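Local coordinates for uncharacterized hypothetical protein (Parabacteroides merdae, PDB 4EI0) that is of unknown function, a DUF4466-family protein with two chains in its assembly, whose strand-rich N-terminal half appears to fold as a beta sandwich, at residues E37-P45 with F127-Q137; K50-A61 with T95-C106. One frame throughout, in Å; residues are numbered along the deposited sequence.

Contact 1 of 2, residues E37-P45 with F127-Q137; sequences EFAYAMAIP and FSFSVKASNGQ
F38 and Y40 from one strand meet F127 and F129 from the other in an aromatic cluster. No hydrogen bond joins the two segments, and their strand axes come no closer than 8.7 Å, at a signed angle of -28°, the aligned packing of two sheets in a beta sandwich. Y40 reaches across to the opposing backbone. Its CG lies anti to the backbone N (chi1 -177°), which sends the ring past F129 in the opposing direction. CB and CG lie against F129 CD2; further out CE1 comes within 3.6 Å of F129 CB, which sits over one ring face as a CH-pi contact. M42 CG, of a selenomethionine, covers the opposite face, and the S130 carbonyl oxygen approaches the ring edge at CE2, 3.5 Å away. The tip, OH, abuts S130 C and V131 CG1; the angles to the nearby S130 and V131 nitrogens are too poor for hydrogen bonds, and it bonds instead to N18 OD1. A phenylalanine here would probably leave N18 OD1 without its mate and withdraw the hydroxyl's contact with S130 and V131. F38 turns an edge toward the face of F127, with ring centroids 4.8 Å apart and planes at 55°, while F129 CZ lies over a face of F38, 3.6 Å from its CG. Selenomethionine M42 touches V131 CG2 through SE at 3.5 Å. At the far end I44 CD1 presses on A133 CB, a tight 3.4 Å. It also meets the N135 amide, whose OD1 accepts from Q137 N (3.1 Å) in an Asx turn. Strand 35-43 lies between strands 17-22 and 107-115 in its sheet, strand 124-133 between 51-58 and 138-147 in the facing one, and Y114 of strand 107-115 packs edge-to-face with F127.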
loop_
_atom_site.group_PDB
_atom_site.type_symbol
_atom_site.label_atom_id
_atom_site.label_comp_id
_atom_site.label_asym_id
_atom_site.label_seq_id
_atom_site.Cartn_x
_atom_site.Cartn_y
_atom_site.Cartn_z
ATOM N N GLU B 37 5.002 -8.609 19.002
ATOM C CA GLU B 37 4.418 -8.239 17.722
ATOM C C GLU B 37 5.448 -8.283 16.612
ATOM O O GLU B 37 6.566 -7.767 16.777
ATOM C CB GLU B 37 3.902 -6.832 17.804
ATOM C CG GLU B 37 3.161 -6.396 16.552
ATOM C CD GLU B 37 2.719 -4.955 16.612
ATOM O OE1 GLU B 37 2.608 -4.392 17.724
ATOM O OE2 GLU B 37 2.476 -4.384 15.541
ATOM N N PHE B 38 5.054 -8.872 15.490
ATOM C CA PHE B 38 5.929 -9.066 14.332
ATOM C C PHE B 38 5.214 -8.499 13.075
ATOM O O PHE B 38 3.982 -8.510 13.007
ATOM C CB PHE B 38 6.244 -10.552 14.128
ATOM C CG PHE B 38 7.066 -11.183 15.218
ATOM C CD1 PHE B 38 6.470 -11.671 16.352
ATOM C CD2 PHE B 38 8.425 -11.254 15.108
ATOM C CE1 PHE B 38 7.230 -12.247 17.353
ATOM C CE2 PHE B 38 9.199 -11.814 16.110
ATOM C CZ PHE B 38 8.596 -12.318 17.232
ATOM N N ALA B 39 5.982 -8.008 12.099
ATOM C CA ALA B 39 5.454 -7.567 10.808
ATOM C C ALA B 39 6.071 -8.479 9.755
ATOM O O ALA B 39 7.282 -8.442 9.553
ATOM C CB ALA B 39 5.799 -6.111 10.535
ATOM N N TYR B 40 5.248 -9.343 9.156
ATOM C CA TYR B 40 5.697 -10.382 8.223
ATOM C C TYR B 40 5.326 -9.912 6.806
ATOM O O TYR B 40 4.147 -9.836 6.485
ATOM C CB TYR B 40 5.018 -11.694 8.485
ATOM C CG TYR B 40 5.456 -12.875 7.621
ATOM C CD1 TYR B 40 6.789 -13.098 7.314
ATOM C CD2 TYR B 40 4.521 -13.794 7.142
ATOM C CE1 TYR B 40 7.184 -14.177 6.527
ATOM C CE2 TYR B 40 4.911 -14.899 6.373
ATOM C CZ TYR B 40 6.246 -15.090 6.075
ATOM O OH TYR B 40 6.635 -16.190 5.313
ATOM N N ALA B 41 6.353 -9.613 5.999
ATOM C CA ALA B 41 6.223 -9.128 4.620
ATOM C C ALA B 41 6.424 -10.254 3.641
ATOM O O ALA B 41 7.386 -11.021 3.767
ATOM C CB ALA B 41 7.257 -8.041 4.349
HETATM N N MSE B 42 5.564 -10.301 2.627
HETATM C CA MSE B 42 5.614 -11.317 1.565
HETATM C C MSE B 42 5.456 -10.646 0.214
HETATM O O MSE B 42 4.793 -9.631 0.109
HETATM C CB MSE B 42 4.463 -12.318 1.752
HETATM C CG MSE B 42 4.428 -12.967 3.118
HETATM SE SE MSE B 42 2.656 -13.544 3.611
HETATM C CE MSE B 42 2.147 -11.683 4.220
ATOM N N ALA B 43 6.073 -11.187 -0.826
ATOM C CA ALA B 43 5.965 -10.580 -2.184
ATOM C C ALA B 43 6.270 -11.625 -3.247
ATOM O O ALA B 43 7.140 -12.463 -3.051
ATOM C CB ALA B 43 6.897 -9.369 -2.365
ATOM N N ILE B 44 5.500 -11.585 -4.331
ATOM C CA ILE B 44 5.660 -12.433 -5.467
ATOM C C ILE B 44 5.486 -11.530 -6.666
ATOM O O ILE B 44 4.658 -10.641 -6.636
ATOM C CB ILE B 44 4.659 -13.606 -5.471
ATOM C CG1 ILE B 44 4.995 -14.589 -6.617
ATOM C CG2 ILE B 44 3.219 -13.126 -5.593
ATOM C CD1 ILE B 44 4.182 -15.870 -6.604
ATOM N N PRO B 45 6.309 -11.703 -7.709
ATOM C CA PRO B 45 6.045 -10.902 -8.896
ATOM C C PRO B 45 4.621 -11.169 -9.389
ATOM O O PRO B 45 4.175 -12.319 -9.472
ATOM C CB PRO B 45 7.110 -11.387 -9.891
ATOM C CG PRO B 45 8.187 -11.963 -9.028
ATOM C CD PRO B 45 7.451 -12.610 -7.900
ATOM N N PHE B 127 10.505 -18.468 16.464
ATOM C CA PHE B 127 9.407 -18.422 15.523
ATOM C C PHE B 127 9.847 -18.778 14.096
ATOM O O PHE B 127 10.884 -18.314 13.618
ATOM C CB PHE B 127 8.829 -17.025 15.513
ATOM C CG PHE B 127 8.275 -16.589 16.826
ATOM C CD1 PHE B 127 6.974 -16.872 17.163
ATOM C CD2 PHE B 127 9.074 -15.928 17.737
ATOM C CE1 PHE B 127 6.479 -16.506 18.398
ATOM C CE2 PHE B 127 8.569 -15.515 18.972
ATOM C CZ PHE B 127 7.259 -15.788 19.282
ATOM N N SER B 128 9.028 -19.577 13.424
ATOM C CA SER B 128 9.212 -19.875 12.010
ATOM C C SER B 128 8.003 -19.427 11.207
ATOM O O SER B 128 6.902 -19.983 11.345
ATOM C CB SER B 128 9.478 -21.367 11.828
ATOM O OG SER B 128 9.696 -21.598 10.431
ATOM N N PHE B 129 8.199 -18.379 10.417
ATOM C CA PHE B 129 7.131 -17.799 9.562
ATOM C C PHE B 129 7.252 -18.405 8.171
ATOM O O PHE B 129 8.374 -18.667 7.703
ATOM C CB PHE B 129 7.284 -16.290 9.394
ATOM C CG PHE B 129 7.128 -15.489 10.668
ATOM C CD1 PHE B 129 8.148 -15.409 11.585
ATOM C CD2 PHE B 129 5.919 -14.872 10.970
ATOM C CE1 PHE B 129 7.999 -14.688 12.747
ATOM C CE2 PHE B 129 5.770 -14.159 12.139
ATOM C CZ PHE B 129 6.813 -14.062 13.026
ATOM N N SER B 130 6.123 -18.639 7.513
ATOM C CA SER B 130 6.158 -19.185 6.141
ATOM C C SER B 130 4.950 -18.745 5.358
ATOM O O SER B 130 3.941 -18.271 5.929
ATOM C CB SER B 130 6.239 -20.699 6.164
ATOM O OG SER B 130 5.157 -21.253 6.879
ATOM N N VAL B 131 5.076 -18.836 4.039
ATOM C CA VAL B 131 4.121 -18.298 3.081
ATOM C C VAL B 131 3.995 -19.261 1.883
ATOM O O VAL B 131 4.972 -19.888 1.498
ATOM C CB VAL B 131 4.520 -16.862 2.596
ATOM C CG1 VAL B 131 5.943 -16.833 2.029
ATOM C CG2 VAL B 131 3.509 -16.304 1.594
ATOM N N LYS B 132 2.798 -19.358 1.321
ATOM C CA LYS B 132 2.534 -20.064 0.065
ATOM C C LYS B 132 1.919 -19.094 -0.960
ATOM O O LYS B 132 1.080 -18.289 -0.593
ATOM C CB LYS B 132 1.527 -21.206 0.297
ATOM C CG LYS B 132 2.012 -22.338 1.221
ATOM C CD LYS B 132 0.923 -23.426 1.348
ATOM C CE LYS B 132 0.960 -24.262 2.617
ATOM N NZ LYS B 132 1.601 -25.603 2.512
ATOM N N ALA B 133 2.303 -19.219 -2.232
ATOM C CA ALA B 133 1.670 -18.508 -3.353
ATOM C C ALA B 133 0.984 -19.448 -4.363
ATOM O O ALA B 133 1.211 -20.659 -4.379
ATOM C CB ALA B 133 2.718 -17.683 -4.091
ATOM N N SER B 134 0.214 -18.869 -5.276
ATOM C CA SER B 134 -0.654 -19.657 -6.163
ATOM C C SER B 134 0.089 -20.389 -7.298
ATOM O O SER B 134 -0.533 -21.132 -8.027
ATOM C CB SER B 134 -1.750 -18.781 -6.746
ATOM O OG SER B 134 -1.183 -17.773 -7.574
ATOM N N ASN B 135 1.390 -20.143 -7.456
ATOM C CA ASN B 135 2.217 -20.910 -8.387
ATOM C C ASN B 135 2.882 -22.101 -7.703
ATOM O O ASN B 135 3.758 -22.700 -8.274
ATOM C CB ASN B 135 3.295 -20.015 -9.040
ATOM C CG ASN B 135 4.201 -19.372 -8.023
ATOM O OD1 ASN B 135 3.932 -19.450 -6.817
ATOM N ND2 ASN B 135 5.245 -18.676 -8.497
ATOM N N GLY B 136 2.471 -22.430 -6.476
ATOM C CA GLY B 136 3.053 -23.545 -5.742
ATOM C C GLY B 136 4.390 -23.215 -5.114
ATOM O O GLY B 136 5.013 -24.073 -4.532
ATOM N N GLN B 137 4.857 -21.975 -5.211
ATOM C CA GLN B 137 6.085 -21.627 -4.536
ATOM C C GLN B 137 5.808 -21.438 -3.031
ATOM O O GLN B 137 4.660 -21.190 -2.627
ATOM C CB GLN B 137 6.682 -20.374 -5.121
ATOM C CG GLN B 137 7.514 -20.629 -6.355
ATOM C CD GLN B 137 8.084 -19.356 -6.937
ATOM O OE1 GLN B 137 7.572 -18.272 -6.708
ATOM N NE2 GLN B 137 9.182 -19.492 -7.691
#

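Contact 2 of 2, residues K50-A61 with T95-C106; sequences KLSSAQVVSSIA and TTTVIDFTVDTC
L51 and F101 take similar first torsions, each CG anti to its own carbonyl carbon (chi1 -62° and -73°), and their side chains lie side by side, pointing the same way. L51 CB stands 3.8 Å from the centroid of the F101 ring, nearly above its centre, and CD1 continues the contact to F101 CZ. In the plane of that ring, at its edge, lie S52 O and S53 CA. Q55 instead carries CG opposite the backbone N and extends beyond it, which brings its OE1 to 3.7 Å from T96 CG2. The backbones form an antiparallel pair in which A54 with I99 and V56 with T97 are hydrogen-bonded pairs; both A54 bonds, N to I99 O and O to I99 N, measure 2.9 Å. Between these pairs CA-H...O contacts add to the seam, as from Q55 CA to T97 O. S52 and S53 together face K132 on the neighbouring strand 124-133, a classic beta bulge, and beside it the pairing with 95-106 changes: F101 N still reaches S52 O at 2.8 Å, but from 45° out of the carbonyl plane. A water donates to the same S52 oxygen and to F101 O. Beyond the bulge L51 N bonds almost straight to T105 O, 2.9 Å, and K50 CB packs on that oxygen. At the other end S58 N donates to T95 O, while T95 CB sits 3.2 Å from S58 O and S58 OG donates forward to I60 O. A54 CB and I99 CG2 meet at 3.8 Å on the sandwich's inward face, where V56 and T97 pack on F68 and Y112 of the opposite sheet. On the 95-106 side V103 and D104 pack against K85 of the second subunit.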
loop_
_atom_site.group_PDB
_atom_site.type_symbol
_atom_site.label_atom_id
_atom_site.label_comp_id
_atom_site.label_asym_id
_atom_site.label_seq_id
_atom_site.Cartn_x
_atom_site.Cartn_y
_atom_site.Cartn_z
ATOM N N LYS B 50 -0.187 -15.075 -7.074
ATOM C CA LYS B 50 -0.699 -14.274 -5.957
ATOM C C LYS B 50 -0.473 -14.996 -4.627
ATOM O O LYS B 50 -0.298 -16.215 -4.572
ATOM C CB LYS B 50 -2.179 -13.968 -6.139
ATOM C CG LYS B 50 -2.633 -13.379 -7.480
ATOM C CD LYS B 50 -2.182 -11.966 -7.666
ATOM C CE LYS B 50 -2.605 -11.404 -9.002
ATOM N NZ LYS B 50 -1.673 -11.910 -10.034
ATOM N N LEU B 51 -0.502 -14.241 -3.542
ATOM C CA LEU B 51 -0.307 -14.810 -2.216
ATOM C C LEU B 51 -1.523 -15.694 -1.853
ATOM O O LEU B 51 -2.647 -15.259 -2.016
ATOM C CB LEU B 51 -0.097 -13.677 -1.191
ATOM C CG LEU B 51 1.121 -12.786 -1.408
ATOM C CD1 LEU B 51 1.252 -11.877 -0.179
ATOM C CD2 LEU B 51 2.427 -13.588 -1.605
ATOM N N SER B 52 -1.277 -16.911 -1.284
ATOM C CA SER B 52 -2.353 -17.845 -0.860
ATOM C C SER B 52 -2.599 -17.943 0.641
ATOM O O SER B 52 -3.765 -17.939 1.099
ATOM C CB SER B 52 -2.060 -19.253 -1.395
ATOM O OG SER B 52 -1.819 -19.158 -2.811
ATOM N N SER B 53 -1.519 -18.054 1.405
ATOM C CA SER B 53 -1.616 -18.266 2.867
ATOM C C SER B 53 -0.310 -17.957 3.563
ATOM O O SER B 53 0.756 -17.934 2.942
ATOM C CB SER B 53 -2.078 -19.686 3.209
ATOM O OG SER B 53 -1.117 -20.658 2.822
ATOM N N ALA B 54 -0.413 -17.726 4.870
ATOM C CA ALA B 54 0.753 -17.442 5.725
ATOM C C ALA B 54 0.621 -18.269 7.011
ATOM O O ALA B 54 -0.478 -18.571 7.439
ATOM C CB ALA B 54 0.813 -15.963 6.029
ATOM N N GLN B 55 1.734 -18.605 7.631
ATOM C CA GLN B 55 1.708 -19.379 8.823
ATOM C C GLN B 55 2.852 -19.009 9.752
ATOM O O GLN B 55 3.883 -18.556 9.288
ATOM C CB GLN B 55 1.799 -20.866 8.398
ATOM C CG GLN B 55 2.152 -21.805 9.476
ATOM C CD GLN B 55 2.210 -23.223 8.987
ATOM O OE1 GLN B 55 1.211 -23.815 8.616
ATOM N NE2 GLN B 55 3.396 -23.792 9.029
ATOM N N VAL B 56 2.652 -19.135 11.064
ATOM C CA VAL B 56 3.768 -19.019 12.018
ATOM C C VAL B 56 3.676 -20.190 12.977
ATOM O O VAL B 56 2.564 -20.535 13.452
ATOM C CB VAL B 56 3.738 -17.807 12.905
ATOM C CG1 VAL B 56 5.158 -17.521 13.373
ATOM C CG2 VAL B 56 3.121 -16.661 12.223
ATOM N N VAL B 57 4.812 -20.825 13.214
ATOM C CA VAL B 57 4.948 -21.885 14.208
ATOM C C VAL B 57 5.827 -21.289 15.306
ATOM O O VAL B 57 6.938 -20.881 15.042
ATOM C CB VAL B 57 5.614 -23.155 13.598
ATOM C CG1 VAL B 57 5.876 -24.197 14.688
ATOM C CG2 VAL B 57 4.759 -23.758 12.472
ATOM N N SER B 58 5.307 -21.174 16.518
ATOM C CA SER B 58 6.123 -20.759 17.679
ATOM C C SER B 58 6.663 -21.976 18.392
ATOM O O SER B 58 6.095 -23.059 18.276
ATOM C CB SER B 58 5.293 -19.970 18.698
ATOM O OG SER B 58 4.228 -20.755 19.147
ATOM N N SER B 59 7.729 -21.789 19.163
ATOM C CA SER B 59 8.385 -22.918 19.830
ATOM C C SER B 59 7.642 -23.288 21.128
ATOM O O SER B 59 7.792 -24.374 21.596
ATOM C CB SER B 59 9.862 -22.606 20.119
ATOM O OG SER B 59 9.962 -21.499 20.960
ATOM N N ILE B 60 6.877 -22.369 21.686
ATOM C CA ILE B 60 6.007 -22.635 22.821
ATOM C C ILE B 60 4.665 -22.021 22.404
ATOM O O ILE B 60 4.583 -20.849 21.983
ATOM C CB ILE B 60 6.517 -21.966 24.107
ATOM C CG1 ILE B 60 7.863 -22.557 24.573
ATOM C CG2 ILE B 60 5.495 -22.128 25.196
ATOM C CD1 ILE B 60 8.522 -21.736 25.668
ATOM N N ALA B 61 3.601 -22.799 22.531
ATOM C CA ALA B 61 2.301 -22.378 22.053
ATOM C C ALA B 61 1.871 -21.093 22.710
ATOM O O ALA B 61 1.946 -20.969 23.920
ATOM C CB ALA B 61 1.279 -23.471 22.347
ATOM N N THR B 95 0.913 -24.503 18.675
ATOM C CA THR B 95 2.007 -23.670 18.201
ATOM C C THR B 95 1.803 -22.979 16.863
ATOM O O THR B 95 2.589 -22.104 16.514
ATOM C CB THR B 95 3.239 -24.535 18.002
ATOM O OG1 THR B 95 2.918 -25.587 17.064
ATOM C CG2 THR B 95 3.653 -25.179 19.343
ATOM N N THR B 96 0.778 -23.371 16.105
ATOM C CA THR B 96 0.660 -22.982 14.693
ATOM C C THR B 96 -0.533 -22.092 14.405
ATOM O O THR B 96 -1.674 -22.463 14.684
ATOM C CB THR B 96 0.611 -24.250 13.813
ATOM O OG1 THR B 96 1.768 -25.009 14.152
ATOM C CG2 THR B 96 0.638 -23.957 12.264
ATOM N N THR B 97 -0.243 -20.933 13.840
ATOM C CA THR B 97 -1.241 -19.963 13.425
ATOM C C THR B 97 -1.236 -19.914 11.893
ATOM O O THR B 97 -0.192 -19.740 11.309
ATOM C CB THR B 97 -0.922 -18.575 13.986
ATOM O OG1 THR B 97 -0.938 -18.613 15.416
ATOM C CG2 THR B 97 -1.902 -17.517 13.428
ATOM N N VAL B 98 -2.394 -20.078 11.266
ATOM C CA VAL B 98 -2.486 -20.028 9.810
ATOM C C VAL B 98 -3.524 -19.002 9.433
ATOM O O VAL B 98 -4.525 -18.794 10.152
ATOM C CB VAL B 98 -2.842 -21.408 9.228
ATOM C CG1 VAL B 98 -4.258 -21.806 9.631
ATOM C CG2 VAL B 98 -2.624 -21.422 7.718
ATOM N N ILE B 99 -3.283 -18.333 8.318
ATOM C CA ILE B 99 -4.244 -17.381 7.791
ATOM C C ILE B 99 -4.251 -17.508 6.245
ATOM O O ILE B 99 -3.195 -17.672 5.637
ATOM C CB ILE B 99 -3.927 -15.953 8.234
ATOM C CG1 ILE B 99 -5.116 -15.045 7.934
ATOM C CG2 ILE B 99 -2.638 -15.501 7.552
ATOM C CD1 ILE B 99 -5.038 -13.673 8.581
ATOM N N ASP B 100 -5.441 -17.433 5.658
ATOM C CA ASP B 100 -5.639 -17.574 4.200
ATOM C C ASP B 100 -5.935 -16.245 3.578
ATOM O O ASP B 100 -6.770 -15.490 4.107
ATOM C CB ASP B 100 -6.840 -18.462 3.893
ATOM C CG ASP B 100 -6.561 -19.928 4.109
ATOM O OD1 ASP B 100 -5.420 -20.337 3.937
ATOM O OD2 ASP B 100 -7.489 -20.671 4.450
ATOM N N PHE B 101 -5.325 -15.977 2.419
ATOM C CA PHE B 101 -5.700 -14.785 1.685
ATOM C C PHE B 101 -7.017 -15.056 0.945
ATOM O O PHE B 101 -7.173 -16.081 0.338
ATOM C CB PHE B 101 -4.603 -14.401 0.711
ATOM C CG PHE B 101 -3.399 -13.814 1.364
ATOM C CD1 PHE B 101 -2.436 -14.623 1.892
ATOM C CD2 PHE B 101 -3.210 -12.451 1.382
ATOM C CE1 PHE B 101 -1.334 -14.095 2.489
ATOM C CE2 PHE B 101 -2.124 -11.905 2.006
ATOM C CZ PHE B 101 -1.174 -12.718 2.547
ATOM N N THR B 102 -7.963 -14.138 1.006
ATOM C CA THR B 102 -9.204 -14.248 0.227
ATOM C C THR B 102 -9.236 -13.152 -0.826
ATOM O O THR B 102 -10.196 -13.054 -1.533
ATOM C CB THR B 102 -10.440 -14.146 1.147
ATOM O OG1 THR B 102 -10.263 -13.007 2.001
ATOM C CG2 THR B 102 -10.542 -15.431 2.038
ATOM N N VAL B 103 -8.204 -12.308 -0.921
ATOM C CA VAL B 103 -8.151 -11.202 -1.903
ATOM C C VAL B 103 -6.912 -11.411 -2.736
ATOM O O VAL B 103 -5.827 -11.794 -2.199
ATOM C CB VAL B 103 -8.165 -9.815 -1.210
ATOM C CG1 VAL B 103 -7.884 -8.650 -2.194
ATOM C CG2 VAL B 103 -9.512 -9.563 -0.485
ATOM N N ASP B 104 -7.010 -11.153 -4.040
ATOM C CA ASP B 104 -5.833 -11.312 -4.892
ATOM C C ASP B 104 -4.856 -10.161 -4.578
ATOM O O ASP B 104 -5.191 -8.954 -4.756
ATOM C CB ASP B 104 -6.146 -11.200 -6.389
ATOM C CG ASP B 104 -6.837 -12.426 -6.944
ATOM O OD1 ASP B 104 -7.032 -13.412 -6.194
ATOM O OD2 ASP B 104 -7.179 -12.386 -8.158
ATOM N N THR B 105 -3.645 -10.547 -4.193
ATOM C CA THR B 105 -2.571 -9.596 -4.140
ATOM C C THR B 105 -1.247 -10.263 -4.342
ATOM O O THR B 105 -1.056 -11.423 -3.983
ATOM C CB THR B 105 -2.576 -8.824 -2.812
ATOM O OG1 THR B 105 -1.577 -7.803 -2.887
ATOM C CG2 THR B 105 -2.364 -9.760 -1.664
ATOM N N CYS B 106 -0.293 -9.496 -4.867
ATOM C CA CYS B 106 1.077 -9.999 -4.981
ATOM C C CYS B 106 2.001 -9.609 -3.835
ATOM O O CYS B 106 3.152 -10.007 -3.824
ATOM C CB CYS B 106 1.670 -9.536 -6.294
ATOM S SG CYS B 106 1.822 -7.773 -6.477
HETATM O O HOH W 1 -3.816 -13.284 -3.051
HETATM O O HOH W 2 -5.839 -18.594 -0.538
#

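How the contacts relate
From the N terminus, strand 35-43 supplies the first half of contact 1 and, after a short connection, strand 51-58 enters the other sheet as the first half of contact 2. That contact closes with 95-106, across 33 intervening residues; contact 1 closes later with 127-137, so contact 2 is nested inside its 81-residue span. Contact 1 ties the two sheets face to face, whereas contact 2 joins neighbouring strands within one of them. Strand 51-58 lies between 96-100 and 124-133, and the probable hydrogen bonds S130 O to Q55 N and S134 N to K50 O, both 2.8 Å, connect the two contacts directly. F129 on V56 and M42 on F101 add side-chain links.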